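Local coordinates for putative surface-anchored fimbrial subunit (Corynebacterium diphtheriae, PDB 3HR6), which forms the shaft of the bacterium's pili as the major pilin, a chain of tandem Ig-like modules braced by isopeptide and disulfide bonds, at residues 41-46 with 93-98. Sequence-based numbering, arbitrary orientation.
Sequences LYRVNE and NLTPAL
Arg-43 runs out from its strand across Ala-97 and Thr-95, a worked example of a long side chain whose aliphatic part and flat end meet different neighbours. From CB the chain starts out extended, CG anti to the backbone N (chi1 179°); CG rests 3.9 Å from Ala-97 CB and 4.0 Å from Leu-98 O, and CD comes to 3.8 Å from the same Ala-97 CB. A bend at chi3 (-48°) then turns the guanidinium so that the Ala-97 methyl borders its rim, roughly level with it, and the Thr-95 hydroxyl stands off one of its flat sides, OG1 3.6 Å from NE. The polar end finds its partner just beyond, NH2 bonding to Tyr-99 OH, which also binds Thr-95 O. At the next residue the antiparallel strands 38-44 and 97-103 of the N-terminal, Ig-like pilin module begin to part: Val-44 N still donates a nearly straight bond of 2.8 Å to Leu-98 O, but a water accepts from Leu-98 N and donates to Val-44 O, taking the place of a direct link. The Val-44 and Leu-98 side chains lie side by side, CG2 3.9 Å from CG. Two residues before Arg-43, Leu-41 CD2 meets Leu-94 CD1 tip to tip at 3.6 Å, and Ile-7 of strand 5-13 touches both leucines.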
ATOM      1  N   LEU A  41      13.439 -10.567  24.534  1.00 11.31           N
ATOM      2  CA  LEU A  41      13.535 -11.135  25.860  1.00 11.50           C
ATOM      3  C   LEU A  41      14.104 -10.097  26.829  1.00 11.39           C
ATOM      4  O   LEU A  41      15.139  -9.503  26.566  1.00 12.22           O
ATOM      5  CB  LEU A  41      14.406 -12.394  25.839  1.00 11.50           C
ATOM      6  CG  LEU A  41      14.411 -13.213  27.137  1.00 11.90           C
ATOM      7  CD1 LEU A  41      13.065 -13.945  27.363  1.00 11.92           C
ATOM      8  CD2 LEU A  41      15.586 -14.196  27.141  1.00 14.27           C
ATOM      9  N   TYR A  42      13.392  -9.866  27.928  1.00 11.73           N
ATOM     10  CA  TYR A  42      13.848  -9.048  29.051  1.00 12.02           C
ATOM     11  C   TYR A  42      13.964  -9.886  30.309  1.00 12.30           C
ATOM     12  O   TYR A  42      13.134 -10.789  30.542  1.00 12.82           O
ATOM     13  CB  TYR A  42      12.825  -7.955  29.365  1.00 11.92           C
ATOM     14  CG  TYR A  42      12.627  -6.941  28.259  1.00 12.24           C
ATOM     15  CD1 TYR A  42      13.425  -5.800  28.214  1.00 12.13           C
ATOM     16  CD2 TYR A  42      11.647  -7.099  27.290  1.00 10.33           C
ATOM     17  CE1 TYR A  42      13.271  -4.862  27.239  1.00 13.80           C
ATOM     18  CE2 TYR A  42      11.463  -6.155  26.305  1.00 11.93           C
ATOM     19  CZ  TYR A  42      12.307  -5.034  26.279  1.00 11.66           C
ATOM     20  OH  TYR A  42      12.176  -4.070  25.326  1.00 14.19           O
ATOM     21  N   ARG A  43      14.943  -9.555  31.145  1.00 13.42           N
ATOM     22  CA  ARG A  43      15.037 -10.116  32.501  1.00 14.38           C
ATOM     23  C   ARG A  43      14.262  -9.225  33.476  1.00 14.67           C
ATOM     24  O   ARG A  43      14.356  -8.003  33.396  1.00 15.11           O
ATOM     25  CB  ARG A  43      16.489 -10.223  32.954  1.00 14.58           C
ATOM     26  CG  ARG A  43      16.645 -10.785  34.385  1.00 16.50           C
ATOM     27  CD  ARG A  43      18.067 -11.235  34.689  1.00 20.14           C
ATOM     28  NE  ARG A  43      18.585 -12.075  33.607  1.00 23.79           N
ATOM     29  CZ  ARG A  43      19.527 -11.727  32.721  1.00 28.47           C
ATOM     30  NH1 ARG A  43      20.123 -10.533  32.760  1.00 29.10           N
ATOM     31  NH2 ARG A  43      19.877 -12.601  31.773  1.00 30.22           N
ATOM     32  N   VAL A  44      13.463  -9.830  34.348  1.00 15.20           N
ATOM     33  CA  VAL A  44      12.766  -9.065  35.383  1.00 15.19           C
ATOM     34  C   VAL A  44      13.741  -8.774  36.514  1.00 16.21           C
ATOM     35  O   VAL A  44      14.242  -9.685  37.179  1.00 15.77           O
ATOM     36  CB  VAL A  44      11.517  -9.773  35.891  1.00 15.16           C
ATOM     37  CG1 VAL A  44      10.807  -8.934  36.948  1.00 14.27           C
ATOM     38  CG2 VAL A  44      10.579 -10.037  34.730  1.00 12.80           C
ATOM     39  N   ASN A  45      14.016  -7.489  36.720  1.00 16.85           N
ATOM     40  CA  ASN A  45      14.989  -7.092  37.728  1.00 17.92           C
ATOM     41  C   ASN A  45      14.555  -7.475  39.127  1.00 18.77           C
ATOM     42  O   ASN A  45      13.376  -7.375  39.476  1.00 18.70           O
ATOM     43  CB  ASN A  45      15.256  -5.585  37.656  1.00 18.20           C
ATOM     44  CG  ASN A  45      15.892  -5.175  36.362  1.00 19.11           C
ATOM     45  OD1 ASN A  45      16.037  -3.983  36.076  1.00 22.91           O
ATOM     46  ND2 ASN A  45      16.276  -6.155  35.556  1.00 20.23           N
ATOM     47  N   GLU A  46      15.530  -7.931  39.910  1.00 19.33           N
ATOM     48  CA  GLU A  46      15.366  -8.134  41.346  1.00 20.16           C
ATOM     49  C   GLU A  46      14.234  -9.072  41.692  1.00 19.95           C
ATOM     50  O   GLU A  46      13.425  -8.782  42.574  1.00 20.68           O
ATOM     51  CB  GLU A  46      15.127  -6.799  42.035  1.00 20.75           C
ATOM     52  CG  GLU A  46      15.991  -5.679  41.525  1.00 22.42           C
ATOM     53  CD  GLU A  46      15.914  -4.488  42.429  1.00 25.84           C
ATOM     54  OE1 GLU A  46      15.307  -3.471  42.026  1.00 28.62           O
ATOM     55  OE2 GLU A  46      16.438  -4.585  43.552  1.00 26.23           O
ATOM     56  N   ASN A  93      21.557 -20.086  26.685  1.00 16.75           N
ATOM     57  CA  ASN A  93      22.641 -19.712  27.616  1.00 17.44           C
ATOM     58  C   ASN A  93      22.207 -18.602  28.605  1.00 17.00           C
ATOM     59  O   ASN A  93      22.937 -17.623  28.832  1.00 17.59           O
ATOM     60  CB  ASN A  93      23.884 -19.293  26.800  1.00 17.77           C
ATOM     61  CG  ASN A  93      25.173 -19.388  27.580  1.00 19.12           C
ATOM     62  OD1 ASN A  93      25.369 -20.295  28.391  1.00 20.92           O
ATOM     63  ND2 ASN A  93      26.094 -18.461  27.309  1.00 22.81           N
ATOM     64  N   LEU A  94      21.025 -18.786  29.205  1.00 15.71           N
ATOM     65  CA  LEU A  94      20.426 -17.796  30.102  1.00 14.97           C
ATOM     66  C   LEU A  94      20.670 -18.119  31.566  1.00 14.94           C
ATOM     67  O   LEU A  94      20.648 -19.281  31.981  1.00 14.99           O
ATOM     68  CB  LEU A  94      18.907 -17.739  29.906  1.00 15.10           C
ATOM     69  CG  LEU A  94      18.410 -17.324  28.524  1.00 14.32           C
ATOM     70  CD1 LEU A  94      16.863 -17.327  28.514  1.00 12.74           C
ATOM     71  CD2 LEU A  94      18.955 -15.967  28.133  1.00 14.68           C
ATOM     72  N   THR A  95      20.842 -17.067  32.358  1.00 15.38           N
ATOM     73  CA  THR A  95      20.993 -17.206  33.803  1.00 15.58           C
ATOM     74  C   THR A  95      19.606 -17.466  34.380  1.00 15.03           C
ATOM     75  O   THR A  95      18.606 -16.933  33.877  1.00 14.15           O
ATOM     76  CB  THR A  95      21.614 -15.922  34.453  1.00 16.38           C
ATOM     77  OG1 THR A  95      20.620 -14.896  34.562  1.00 18.91           O
ATOM     78  CG2 THR A  95      22.764 -15.373  33.612  1.00 17.17           C
ATOM     79  N   PRO A  96      19.515 -18.322  35.397  1.00 14.58           N
ATOM     80  CA  PRO A  96      18.205 -18.531  36.009  1.00 14.38           C
ATOM     81  C   PRO A  96      17.582 -17.215  36.499  1.00 14.26           C
ATOM     82  O   PRO A  96      18.216 -16.470  37.237  1.00 15.00           O
ATOM     83  CB  PRO A  96      18.514 -19.482  37.164  1.00 14.44           C
ATOM     84  CG  PRO A  96      19.727 -20.246  36.701  1.00 14.54           C
ATOM     85  CD  PRO A  96      20.531 -19.262  35.909  1.00 14.48           C
ATOM     86  N   ALA A  97      16.362 -16.918  36.048  1.00 13.31           N
ATOM     87  CA  ALA A  97      15.699 -15.649  36.378  1.00 13.06           C
ATOM     88  C   ALA A  97      14.219 -15.710  35.995  1.00 12.49           C
ATOM     89  O   ALA A  97      13.784 -16.698  35.422  1.00 13.09           O
ATOM     90  CB  ALA A  97      16.365 -14.503  35.637  1.00 12.01           C
ATOM     91  N   LEU A  98      13.459 -14.670  36.351  1.00 12.62           N
ATOM     92  CA  LEU A  98      12.129 -14.428  35.780  1.00 12.93           C
ATOM     93  C   LEU A  98      12.315 -13.593  34.525  1.00 12.21           C
ATOM     94  O   LEU A  98      13.017 -12.570  34.548  1.00 11.92           O
ATOM     95  CB  LEU A  98      11.207 -13.689  36.770  1.00 13.35           C
ATOM     96  CG  LEU A  98       9.732 -13.479  36.355  1.00 14.03           C
ATOM     97  CD1 LEU A  98       9.018 -14.803  36.170  1.00 13.01           C
ATOM     98  CD2 LEU A  98       8.976 -12.610  37.385  1.00 15.14           C
TER
HETATM   99  O   HOH W   1      14.562 -12.382  37.294  1.00 17.28           O